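Local structure of glycosyl hydrolase, family 38 (Enterococcus faecalis, 5KBP) at residues A383-R388 / L476-F481; G473-L476 / R482-Y485; V676-G681 / V728-E733; Q716-V721 / A791-A796. The protein probably hydrolyses alpha-mannosidic linkages in carbohydrates, as a bacterial member of glycoside hydrolase family 38. All coordinates share one frame; numbering follows the deposited sequence.

Contact 1. Residues A383-R388 / L476-F481; sequences ADEATR and LPKDAF. With SO4 (sulfate ion), chain L; SO4 (sulfate ion), chain G.
Lys478 reaches out of the loop 476-481 to the carboxylate of Glu385 on the helix 383-388, its NZ lying 3.0 Å from Glu385 OE2 in a salt bridge whose hydrogen bond is weak in geometry. The same carboxylate already serves Arg388, one helical turn further on, which grips it end-on: NH2 donates to Glu385 OE1 at 2.7 Å and NH1 to Glu385 OE2 at 3.0 Å. Both oxygens are met from above the carboxylate plane, while they lie almost in the plane of the guanidinium. A bend at chi3 (68°) in the otherwise extended Arg388 chain turns its nitrogens back to Glu385. The edge of the guanidinium also holds a sulfate ion, Arg388 NH1 donating to its O2 at 3.0 Å, and Lys478 CE rests over one face, 3.7 Å from Arg388 NH1. Lys478 NZ has a second acidic partner, Glu34 of the second subunit, which would help offset the nearby arginine charge. In the loop, Leu476 N donates an almost straight bond of 2.6 Å to O4 of another sulfate. The arrangement is a surface salt-bridge network, here tying the long helix 362-393 to a beta-hairpin loop at the subunit interface.

Contact 2. Residues G473-L476 / R482-Y485; sequences GYDL and RQPY. With SO4 (sulfate ion), chain L.
Gly473 and Tyr485 face each other as an antiparallel hydrogen-bonded pair, Gly473 N giving to Tyr485 O at 2.9 Å and Tyr485 N giving back to Gly473 O at 2.8 Å. Asp475 and Gln483 repeat the pattern, with Gln483 N to Asp475 O at 2.9 Å. Between them Tyr474 and Pro484 form the non-hydrogen-bonded pair, where Tyr474 CA comes 3.2 Å from Gln483 O in a CA-H...O contact. With CG set between its backbone N and carbonyl carbon (chi1 55°), the Tyr485 ring folds back over the neighbouring strand: Gly473 O sits above its centre, and Gly473 CA makes a CH-pi contact 4.2 Å from the ring centroid. These pairs close the end of the beta hairpin formed by strands 463-475 and 483-499, in a three-stranded antiparallel sheet. Next, Asp475 OD1 at the edge of the Tyr485 ring accepts a weak hydrogen bond from Tyr485 OH at 3.4 Å. Leu476 CD2 packs 3.7 Å from Arg482 CB. Further out, Arg428 of strand 416-430 probably positions both acid and ring, through a salt bridge to Asp475 OD2 and a cation-pi contact with Tyr485. Trp760 of the second subunit meets Tyr474 edge-to-face and Arg482 by cation-pi contact.

Contact 3. Residues V676-G681 / V728-E733; sequences VLFPTG and VTIFNE
Phe678 leans from its strand onto Ile730, and the contact can be followed outward along its side chain. Phe678 CB, at the root, is 4.2 Å from Ile730 CD1. With CG anti to the carbonyl carbon (chi1 -66°), the ring is laid beneath that methyl, and Phe678 CG makes the nearest approach, 3.7 Å to Ile730 CD1. On one side of the ring Phe678 CD1 meets Ile730 CD1 at 3.9 Å; on the other, Phe678 CD2 lies 4.0 Å from Ile730 CG1. Further along that side Phe678 CE2 reaches the second branch, 4.0 Å from Ile730 CG2. The delta methyl thus stands over one ring face, its line to the centroid 15° off the normal, in a CH-pi contact. Beside this pair Thr680 CG2 touches Val728 CB at 4.0 Å, while Thr680 OG1 turns to the carbonyl of Gly744 for a hydrogen bond. Strands 672-679 and 727-732 belong to two different antiparallel sheets, so the meeting is one of sheet face on sheet face, within the family 38 C-terminal region. Tyr778 of strand 772-783 also touches Phe678. No hydrogen bond crosses between the two segments, which implies that dispersion and the burial of apolar surface hold them together here.

Contact 4. Residues Q716-V721 / A791-A796; sequences QAFVNV and ATYQQA
Phe718 and Tyr793 form an offset stack, their centroids 4.1 Å apart and their planes 17° from parallel. The overlap is close: Phe718 CZ lies 3.3 Å from Tyr793 CG, and Phe718 CE1 sits over the centre of the tyrosine ring, whereas Tyr793 CD1 falls toward the rim of the phenylalanine. Swung in over its own backbone by a chi1 of 56°, the Phe718 ring stands up from the strand to meet the helix.

Apolar packing continues past the stack. Ala796, one turn along the helix from Tyr793, brings CB to 4.0 Å from Phe718 CD2, and Tyr797 also meets the Phe718 ring. Helix 789-799 packs on one face of the large antiparallel sheet; its segment 791-796 runs nearly antiparallel to strand 718-721, with the axes 9.7 Å apart.

No hydrogen bond joins the segments; the hydroxyl Tyr793 OH instead abuts the methylene Asn720 CB at 3.2 Å, at the edge of the tyrosine ring, and the amide plane of Asn720 stands 76° to that ring. Each polar group is satisfied elsewhere: Tyr793 OH bonds to Glu688 OE1 on strand 686-690, Asn720 ND2 to Thr729 OG1 and His783 NE2, and Asn720 OD1 to His722 ND1.

Overall arrangement
Contacts 1 and 2 lie at the surface and contacts 3 and 4 in the interior, the two pairs separated by about 37 to 46 Å between centres. Contacts 1 and 2 share Leu476 and one bound sulfate, and both touch the second subunit; charge dominates the first, backbone pairing the second. Contacts 3 and 4 use neighbouring strands of a single sheet, 727-732 and 718-722, joined by hydrogen bonds from Val728 N to Val721 O and from Asn720 ND2 to Thr729 OG1. Contact 3 packs one face of that sheet against another sheet, contact 4 the other face against a helix, and both rely on aromatic and aliphatic groups.

Contact 1. Residues A383-R388 / L476-F481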
loop_
_atom_site.group_PDB
_atom_site.type_symbol
_atom_site.label_atom_id
_atom_site.label_comp_id
_atom_site.label_asym_id
_atom_site.label_seq_id
_atom_site.Cartn_x
_atom_site.Cartn_y
_atom_site.Cartn_z
ATOM N N ALA A 383 -0.518 -1.165 21.644
ATOM C CA ALA A 383 -0.997 -0.327 22.738
ATOM C C ALA A 383 -2.225 -0.938 23.401
ATOM O O ALA A 383 -2.377 -0.864 24.626
ATOM C CB ALA A 383 -1.302 1.082 22.232
ATOM N N ASP A 384 -3.109 -1.553 22.611
ATOM C CA ASP A 384 -4.308 -2.161 23.179
ATOM C C ASP A 384 -3.984 -3.444 23.933
ATOM O O ASP A 384 -4.690 -3.792 24.888
ATOM C CB ASP A 384 -5.333 -2.437 22.080
ATOM C CG ASP A 384 -5.809 -1.170 21.400
ATOM O OD1 ASP A 384 -5.748 -0.097 22.036
ATOM O OD2 ASP A 384 -6.244 -1.245 20.232
ATOM N N GLU A 385 -2.935 -4.161 23.525
ATOM C CA GLU A 385 -2.514 -5.343 24.269
ATOM C C GLU A 385 -1.962 -4.959 25.634
ATOM O O GLU A 385 -2.342 -5.540 26.656
ATOM C CB GLU A 385 -1.473 -6.128 23.471
ATOM C CG GLU A 385 -2.014 -6.799 22.223
ATOM C CD GLU A 385 -3.155 -7.746 22.523
ATOM O OE1 GLU A 385 -4.322 -7.355 22.318
ATOM O OE2 GLU A 385 -2.881 -8.877 22.977
ATOM N N ALA A 386 -1.057 -3.976 25.667
ATOM C CA ALA A 386 -0.516 -3.503 26.937
ATOM C C ALA A 386 -1.602 -2.876 27.801
ATOM O O ALA A 386 -1.598 -3.030 29.028
ATOM C CB ALA A 386 0.608 -2.501 26.682
ATOM N N THR A 387 -2.536 -2.158 27.175
ATOM C CA THR A 387 -3.616 -1.521 27.921
ATOM C C THR A 387 -4.505 -2.561 28.597
ATOM O O THR A 387 -4.862 -2.420 29.773
ATOM C CB THR A 387 -4.429 -0.626 26.984
ATOM O OG1 THR A 387 -3.783 0.646 26.855
ATOM C CG2 THR A 387 -5.829 -0.427 27.505
ATOM N N ARG A 388 -4.866 -3.622 27.869
ATOM C CA ARG A 388 -5.695 -4.667 28.462
ATOM C C ARG A 388 -4.948 -5.398 29.571
ATOM O O ARG A 388 -5.537 -5.748 30.601
ATOM C CB ARG A 388 -6.151 -5.654 27.387
ATOM C CG ARG A 388 -7.088 -6.732 27.911
ATOM C CD ARG A 388 -7.234 -7.894 26.940
ATOM N NE ARG A 388 -5.999 -8.664 26.812
ATOM C CZ ARG A 388 -5.177 -8.586 25.772
ATOM N NH1 ARG A 388 -4.075 -9.321 25.737
ATOM N NH2 ARG A 388 -5.462 -7.776 24.761
ATOM N N LEU A 476 -12.541 -10.015 20.876
ATOM C CA LEU A 476 -11.648 -11.027 20.321
ATOM C C LEU A 476 -10.806 -11.589 21.460
ATOM O O LEU A 476 -9.654 -11.171 21.661
ATOM C CB LEU A 476 -10.777 -10.450 19.207
ATOM C CG LEU A 476 -11.545 -9.847 18.027
ATOM C CD1 LEU A 476 -10.584 -9.355 16.957
ATOM C CD2 LEU A 476 -12.529 -10.854 17.446
ATOM N N PRO A 477 -11.348 -12.527 22.233
ATOM C CA PRO A 477 -10.580 -13.108 23.337
ATOM C C PRO A 477 -9.416 -13.944 22.827
ATOM O O PRO A 477 -9.418 -14.450 21.703
ATOM C CB PRO A 477 -11.609 -13.974 24.072
ATOM C CG PRO A 477 -12.624 -14.307 23.031
ATOM C CD PRO A 477 -12.700 -13.103 22.134
ATOM N N LYS A 478 -8.406 -14.080 23.684
ATOM C CA LYS A 478 -7.179 -14.780 23.327
ATOM C C LYS A 478 -7.304 -16.295 23.413
ATOM O O LYS A 478 -6.330 -16.994 23.112
ATOM C CB LYS A 478 -6.032 -14.312 24.226
ATOM C CG LYS A 478 -5.773 -12.819 24.161
ATOM C CD LYS A 478 -5.410 -12.394 22.751
ATOM C CE LYS A 478 -5.290 -10.886 22.649
ATOM N NZ LYS A 478 -4.851 -10.458 21.293
ATOM N N ASP A 479 -8.467 -16.820 23.805
ATOM C CA ASP A 479 -8.605 -18.257 23.995
ATOM C C ASP A 479 -9.934 -18.807 23.490
ATOM O O ASP A 479 -10.246 -19.971 23.772
ATOM C CB ASP A 479 -8.435 -18.614 25.476
ATOM C CG ASP A 479 -9.433 -17.895 26.364
ATOM O OD1 ASP A 479 -9.864 -16.782 25.996
ATOM O OD2 ASP A 479 -9.786 -18.441 27.430
ATOM N N ALA A 480 -10.724 -18.024 22.760
ATOM C CA ALA A 480 -12.029 -18.483 22.306
ATOM C C ALA A 480 -12.404 -17.750 21.024
ATOM O O ALA A 480 -11.655 -16.911 20.517
ATOM C CB ALA A 480 -13.092 -18.282 23.392
ATOM N N PHE A 481 -13.585 -18.078 20.508
ATOM C CA PHE A 481 -14.098 -17.481 19.286
ATOM C C PHE A 481 -14.495 -16.024 19.531
ATOM O O PHE A 481 -14.569 -15.551 20.669
ATOM C CB PHE A 481 -15.290 -18.295 18.774
ATOM C CG PHE A 481 -15.699 -17.969 17.367
ATOM C CD1 PHE A 481 -14.750 -17.828 16.368
ATOM C CD2 PHE A 481 -17.037 -17.824 17.039
ATOM C CE1 PHE A 481 -15.127 -17.536 15.069
ATOM C CE2 PHE A 481 -17.420 -17.531 15.742
ATOM C CZ PHE A 481 -16.464 -17.388 14.757
HETATM S S SO4 L . -10.977 -7.472 23.290
HETATM O O1 SO4 L . -10.307 -8.564 23.987
HETATM O O2 SO4 L . -12.098 -6.997 24.097
HETATM O O3 SO4 L . -10.033 -6.379 23.077
HETATM O O4 SO4 L . -11.473 -7.948 22.002
HETATM S S SO4 G . -2.786 -11.839 28.057
HETATM O O1 SO4 G . -3.563 -13.043 27.775
HETATM O O2 SO4 G . -3.692 -10.741 28.381
HETATM O O3 SO4 G . -1.898 -12.088 29.188
HETATM O O4 SO4 G . -1.992 -11.486 26.884
#

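Contact 2. Residues G473-L476 / R482-Y485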
loop_
_atom_site.group_PDB
_atom_site.type_symbol
_atom_site.label_atom_id
_atom_site.label_comp_id
_atom_site.label_asym_id
_atom_site.label_seq_id
_atom_site.Cartn_x
_atom_site.Cartn_y
_atom_site.Cartn_z
ATOM N N GLY A 473 -20.904 -4.266 18.539
ATOM C CA GLY A 473 -19.530 -4.407 18.981
ATOM C C GLY A 473 -19.195 -5.870 19.152
ATOM O O GLY A 473 -20.073 -6.735 19.181
ATOM N N TYR A 474 -17.897 -6.144 19.266
ATOM C CA TYR A 474 -17.429 -7.513 19.410
ATOM C C TYR A 474 -16.174 -7.536 20.269
ATOM O O TYR A 474 -15.513 -6.514 20.474
ATOM C CB TYR A 474 -17.150 -8.165 18.048
ATOM C CG TYR A 474 -16.105 -7.450 17.222
ATOM C CD1 TYR A 474 -16.450 -6.369 16.422
ATOM C CD2 TYR A 474 -14.776 -7.856 17.240
ATOM C CE1 TYR A 474 -15.503 -5.709 15.667
ATOM C CE2 TYR A 474 -13.820 -7.200 16.487
ATOM C CZ TYR A 474 -14.190 -6.128 15.702
ATOM O OH TYR A 474 -13.247 -5.470 14.948
ATOM N N ASP A 475 -15.862 -8.724 20.780
ATOM C CA ASP A 475 -14.631 -8.978 21.508
ATOM C C ASP A 475 -13.870 -10.107 20.830
ATOM O O ASP A 475 -14.467 -11.036 20.277
ATOM C CB ASP A 475 -14.899 -9.344 22.974
ATOM C CG ASP A 475 -15.240 -8.138 23.822
ATOM O OD1 ASP A 475 -15.041 -7.001 23.348
ATOM O OD2 ASP A 475 -15.694 -8.328 24.969
ATOM N N LEU A 476 -12.541 -10.015 20.876
ATOM C CA LEU A 476 -11.648 -11.027 20.321
ATOM C C LEU A 476 -10.806 -11.589 21.460
ATOM O O LEU A 476 -9.654 -11.171 21.661
ATOM C CB LEU A 476 -10.777 -10.450 19.207
ATOM C CG LEU A 476 -11.545 -9.847 18.027
ATOM C CD1 LEU A 476 -10.584 -9.355 16.957
ATOM C CD2 LEU A 476 -12.529 -10.854 17.446
ATOM N N ARG A 482 -14.737 -15.306 18.436
ATOM C CA ARG A 482 -15.200 -13.928 18.532
ATOM C C ARG A 482 -16.534 -13.865 19.268
ATOM O O ARG A 482 -17.325 -14.814 19.252
ATOM C CB ARG A 482 -15.337 -13.314 17.140
ATOM C CG ARG A 482 -16.196 -14.127 16.187
ATOM C CD ARG A 482 -16.513 -13.341 14.927
ATOM N NE ARG A 482 -17.398 -14.078 14.029
ATOM C CZ ARG A 482 -17.004 -14.661 12.901
ATOM N NH1 ARG A 482 -15.735 -14.594 12.518
ATOM N NH2 ARG A 482 -17.884 -15.310 12.151
ATOM N N GLN A 483 -16.782 -12.733 19.923
ATOM C CA GLN A 483 -17.960 -12.551 20.772
ATOM C C GLN A 483 -18.730 -11.320 20.317
ATOM O O GLN A 483 -18.425 -10.194 20.733
ATOM C CB GLN A 483 -17.560 -12.434 22.241
ATOM C CG GLN A 483 -16.811 -13.642 22.781
ATOM C CD GLN A 483 -16.255 -13.397 24.167
ATOM O OE1 GLN A 483 -16.140 -12.255 24.606
ATOM N NE2 GLN A 483 -15.909 -14.472 24.865
ATOM N N PRO A 484 -19.746 -11.493 19.475
ATOM C CA PRO A 484 -20.529 -10.346 19.009
ATOM C C PRO A 484 -21.630 -9.969 19.988
ATOM O O PRO A 484 -22.175 -10.810 20.707
ATOM C CB PRO A 484 -21.120 -10.850 17.689
ATOM C CG PRO A 484 -21.309 -12.317 17.927
ATOM C CD PRO A 484 -20.182 -12.753 18.845
ATOM N N TYR A 485 -21.968 -8.680 19.993
ATOM C CA TYR A 485 -22.977 -8.182 20.918
ATOM C C TYR A 485 -23.489 -6.827 20.453
ATOM O O TYR A 485 -22.879 -6.162 19.611
ATOM C CB TYR A 485 -22.427 -8.072 22.346
ATOM C CG TYR A 485 -21.170 -7.238 22.471
ATOM C CD1 TYR A 485 -21.236 -5.852 22.576
ATOM C CD2 TYR A 485 -19.916 -7.835 22.499
ATOM C CE1 TYR A 485 -20.089 -5.088 22.693
ATOM C CE2 TYR A 485 -18.766 -7.078 22.619
ATOM C CZ TYR A 485 -18.858 -5.706 22.715
ATOM O OH TYR A 485 -17.712 -4.955 22.834
HETATM S S SO4 L . -10.977 -7.472 23.290
HETATM O O1 SO4 L . -10.307 -8.564 23.987
HETATM O O2 SO4 L . -12.098 -6.997 24.097
HETATM O O3 SO4 L . -10.033 -6.379 23.077
HETATM O O4 SO4 L . -11.473 -7.948 22.002
#

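Contact 3. Residues V676-G681 / V728-E733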
loop_
_atom_site.group_PDB
_atom_site.type_symbol
_atom_site.label_atom_id
_atom_site.label_comp_id
_atom_site.label_asym_id
_atom_site.label_seq_id
_atom_site.Cartn_x
_atom_site.Cartn_y
_atom_site.Cartn_z
ATOM N N VAL A 676 -1.391 30.287 8.163
ATOM C CA VAL A 676 -2.043 30.987 9.262
ATOM C C VAL A 676 -1.013 31.895 9.919
ATOM O O VAL A 676 0.146 31.504 10.104
ATOM C CB VAL A 676 -2.665 30.005 10.280
ATOM C CG1 VAL A 676 -1.619 29.033 10.812
ATOM C CG2 VAL A 676 -3.338 30.762 11.417
ATOM N N LEU A 677 -1.427 33.114 10.250
ATOM C CA LEU A 677 -0.519 34.156 10.709
ATOM C C LEU A 677 -0.726 34.436 12.191
ATOM O O LEU A 677 -1.857 34.404 12.690
ATOM C CB LEU A 677 -0.719 35.444 9.903
ATOM C CG LEU A 677 0.113 35.646 8.631
ATOM C CD1 LEU A 677 0.063 34.427 7.719
ATOM C CD2 LEU A 677 -0.354 36.889 7.886
ATOM N N PHE A 678 0.374 34.714 12.890
ATOM C CA PHE A 678 0.341 35.061 14.310
ATOM C C PHE A 678 1.286 36.226 14.557
ATOM O O PHE A 678 2.464 36.033 14.887
ATOM C CB PHE A 678 0.720 33.868 15.189
ATOM C CG PHE A 678 -0.269 32.743 15.147
ATOM C CD1 PHE A 678 -1.421 32.788 15.916
ATOM C CD2 PHE A 678 -0.044 31.634 14.350
ATOM C CE1 PHE A 678 -2.333 31.753 15.885
ATOM C CE2 PHE A 678 -0.952 30.594 14.314
ATOM C CZ PHE A 678 -2.099 30.654 15.082
ATOM N N PRO A 679 0.807 37.459 14.398
ATOM C CA PRO A 679 1.653 38.627 14.689
ATOM C C PRO A 679 2.004 38.693 16.168
ATOM O O PRO A 679 1.132 38.853 17.026
ATOM C CB PRO A 679 0.780 39.811 14.255
ATOM C CG PRO A 679 -0.207 39.232 13.298
ATOM C CD PRO A 679 -0.483 37.849 13.805
ATOM N N THR A 680 3.299 38.570 16.463
ATOM C CA THR A 680 3.765 38.629 17.843
ATOM C C THR A 680 3.895 40.056 18.358
ATOM O O THR A 680 3.824 40.270 19.574
ATOM C CB THR A 680 5.113 37.916 17.981
ATOM O OG1 THR A 680 6.101 38.596 17.195
ATOM C CG2 THR A 680 5.003 36.471 17.510
ATOM N N GLY A 681 4.084 41.028 17.470
ATOM C CA GLY A 681 4.201 42.413 17.876
ATOM C C GLY A 681 5.579 42.840 18.322
ATOM O O GLY A 681 5.732 43.965 18.811
ATOM N N VAL A 728 5.578 34.433 22.574
ATOM C CA VAL A 728 4.491 33.678 21.963
ATOM C C VAL A 728 5.053 32.362 21.445
ATOM O O VAL A 728 6.077 32.350 20.753
ATOM C CB VAL A 728 3.819 34.459 20.818
ATOM C CG1 VAL A 728 2.702 33.636 20.196
ATOM C CG2 VAL A 728 3.286 35.788 21.320
ATOM N N THR A 729 4.385 31.259 21.778
ATOM C CA THR A 729 4.742 29.937 21.283
ATOM C C THR A 729 3.587 29.385 20.460
ATOM O O THR A 729 2.432 29.426 20.898
ATOM C CB THR A 729 5.075 28.976 22.432
ATOM O OG1 THR A 729 6.201 29.468 23.167
ATOM C CG2 THR A 729 5.402 27.591 21.888
ATOM N N ILE A 730 3.900 28.877 19.270
ATOM C CA ILE A 730 2.918 28.283 18.370
ATOM C C ILE A 730 3.313 26.831 18.151
ATOM O O ILE A 730 4.377 26.554 17.584
ATOM C CB ILE A 730 2.842 29.032 17.030
ATOM C CG1 ILE A 730 2.543 30.517 17.255
ATOM C CG2 ILE A 730 1.794 28.403 16.127
ATOM C CD1 ILE A 730 1.215 30.775 17.919
ATOM N N PHE A 731 2.465 25.908 18.597
ATOM C CA PHE A 731 2.710 24.488 18.408
ATOM C C PHE A 731 1.753 23.922 17.366
ATOM O O PHE A 731 0.732 24.530 17.034
ATOM C CB PHE A 731 2.590 23.715 19.730
ATOM C CG PHE A 731 1.290 23.923 20.456
ATOM C CD1 PHE A 731 1.149 24.954 21.370
ATOM C CD2 PHE A 731 0.222 23.066 20.249
ATOM C CE1 PHE A 731 -0.041 25.140 22.050
ATOM C CE2 PHE A 731 -0.971 23.246 20.927
ATOM C CZ PHE A 731 -1.102 24.283 21.830
ATOM N N ASN A 732 2.102 22.746 16.848
ATOM C CA ASN A 732 1.397 22.176 15.708
ATOM C C ASN A 732 1.557 20.661 15.720
ATOM O O ASN A 732 2.326 20.101 16.505
ATOM C CB ASN A 732 1.923 22.757 14.391
ATOM C CG ASN A 732 3.326 22.277 14.063
ATOM O OD1 ASN A 732 3.504 21.280 13.365
ATOM N ND2 ASN A 732 4.330 22.985 14.571
ATOM N N GLU A 733 0.818 20.006 14.824
ATOM C CA GLU A 733 0.911 18.562 14.604
ATOM C C GLU A 733 1.078 18.331 13.105
ATOM O O GLU A 733 0.092 18.309 12.362
ATOM C CB GLU A 733 -0.317 17.833 15.138
ATOM C CG GLU A 733 -0.547 17.986 16.629
ATOM C CD GLU A 733 -1.723 17.164 17.114
ATOM O OE1 GLU A 733 -2.193 16.296 16.351
ATOM O OE2 GLU A 733 -2.178 17.386 18.256
#

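Contact 4. Residues Q716-V721 / A791-A796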
loop_
_atom_site.group_PDB
_atom_site.type_symbol
_atom_site.label_atom_id
_atom_site.label_comp_id
_atom_site.label_asym_id
_atom_site.label_seq_id
_atom_site.Cartn_x
_atom_site.Cartn_y
_atom_site.Cartn_z
ATOM N N GLN A 716 9.652 21.235 14.261
ATOM C CA GLN A 716 9.080 19.978 14.720
ATOM C C GLN A 716 7.752 20.231 15.420
ATOM O O GLN A 716 6.692 20.187 14.787
ATOM C CB GLN A 716 10.052 19.252 15.655
ATOM C CG GLN A 716 11.111 18.426 14.940
ATOM C CD GLN A 716 10.617 17.042 14.563
ATOM O OE1 GLN A 716 10.047 16.329 15.388
ATOM N NE2 GLN A 716 10.833 16.656 13.310
ATOM N N ALA A 717 7.801 20.514 16.719
ATOM C CA ALA A 717 6.592 20.641 17.520
ATOM C C ALA A 717 6.144 22.079 17.737
ATOM O O ALA A 717 4.953 22.307 17.969
ATOM C CB ALA A 717 6.786 19.967 18.883
ATOM N N PHE A 718 7.047 23.055 17.663
ATOM C CA PHE A 718 6.674 24.426 17.992
ATOM C C PHE A 718 7.674 25.406 17.391
ATOM O O PHE A 718 8.729 25.025 16.881
ATOM C CB PHE A 718 6.580 24.622 19.509
ATOM C CG PHE A 718 7.840 24.265 20.247
ATOM C CD1 PHE A 718 8.874 25.179 20.364
ATOM C CD2 PHE A 718 7.990 23.015 20.828
ATOM C CE1 PHE A 718 10.035 24.854 21.038
ATOM C CE2 PHE A 718 9.148 22.686 21.506
ATOM C CZ PHE A 718 10.172 23.607 21.611
ATOM N N VAL A 719 7.314 26.686 17.473
ATOM C CA VAL A 719 8.188 27.805 17.137
ATOM C C VAL A 719 7.848 28.948 18.087
ATOM O O VAL A 719 6.679 29.156 18.427
ATOM C CB VAL A 719 8.035 28.229 15.660
ATOM C CG1 VAL A 719 6.581 28.530 15.334
ATOM C CG2 VAL A 719 8.909 29.432 15.355
ATOM N N ASN A 720 8.870 29.680 18.531
ATOM C CA ASN A 720 8.703 30.684 19.572
ATOM C C ASN A 720 9.368 31.995 19.180
ATOM O O ASN A 720 10.414 32.002 18.525
ATOM C CB ASN A 720 9.278 30.188 20.906
ATOM C CG ASN A 720 9.241 31.245 21.991
ATOM O OD1 ASN A 720 10.195 32.003 22.168
ATOM N ND2 ASN A 720 8.135 31.304 22.723
ATOM N N VAL A 721 8.748 33.100 19.589
ATOM C CA VAL A 721 9.301 34.442 19.448
ATOM C C VAL A 721 9.106 35.159 20.775
ATOM O O VAL A 721 7.986 35.216 21.292
ATOM C CB VAL A 721 8.627 35.226 18.304
ATOM C CG1 VAL A 721 8.956 36.707 18.408
ATOM C CG2 VAL A 721 9.058 34.676 16.953
ATOM N N ALA A 791 8.325 25.882 29.849
ATOM C CA ALA A 791 7.080 25.227 30.235
ATOM C C ALA A 791 6.127 25.132 29.051
ATOM O O ALA A 791 5.419 24.132 28.891
ATOM C CB ALA A 791 6.427 25.978 31.397
ATOM N N THR A 792 6.100 26.165 28.205
ATOM C CA THR A 792 5.264 26.126 27.011
ATOM C C THR A 792 5.763 25.091 26.014
ATOM O O THR A 792 4.972 24.558 25.227
ATOM C CB THR A 792 5.214 27.507 26.356
ATOM O OG1 THR A 792 6.491 27.811 25.776
ATOM C CG2 THR A 792 4.871 28.568 27.390
ATOM N N TYR A 793 7.064 24.794 26.031
ATOM C CA TYR A 793 7.594 23.762 25.147
ATOM C C TYR A 793 7.170 22.376 25.613
ATOM O O TYR A 793 6.820 21.518 24.793
ATOM C CB TYR A 793 9.119 23.852 25.076
ATOM C CG TYR A 793 9.661 25.149 24.513
ATOM C CD1 TYR A 793 8.822 26.087 23.923
ATOM C CD2 TYR A 793 11.019 25.426 24.560
ATOM C CE1 TYR A 793 9.321 27.267 23.409
ATOM C CE2 TYR A 793 11.528 26.601 24.047
ATOM C CZ TYR A 793 10.675 27.517 23.473
ATOM O OH TYR A 793 11.180 28.687 22.960
ATOM N N GLN A 794 7.197 22.141 26.927
ATOM C CA GLN A 794 6.790 20.846 27.464
ATOM C C GLN A 794 5.314 20.580 27.193
ATOM O O GLN A 794 4.938 19.484 26.761
ATOM C CB GLN A 794 7.085 20.787 28.964
ATOM C CG GLN A 794 8.566 20.776 29.312
ATOM C CD GLN A 794 8.814 20.682 30.807
ATOM O OE1 GLN A 794 8.240 21.436 31.592
ATOM N NE2 GLN A 794 9.666 19.746 31.206
ATOM N N GLN A 795 4.460 21.575 27.447
ATOM C CA GLN A 795 3.038 21.417 27.158
ATOM C C GLN A 795 2.780 21.314 25.660
ATOM O O GLN A 795 1.783 20.712 25.245
ATOM C CB GLN A 795 2.248 22.580 27.759
ATOM C CG GLN A 795 2.255 22.617 29.281
ATOM N N ALA A 796 3.658 21.892 24.838
ATOM C CA ALA A 796 3.548 21.702 23.395
ATOM C C ALA A 796 3.843 20.258 23.013
ATOM O O ALA A 796 3.161 19.683 22.157
ATOM C CB ALA A 796 4.489 22.658 22.663
#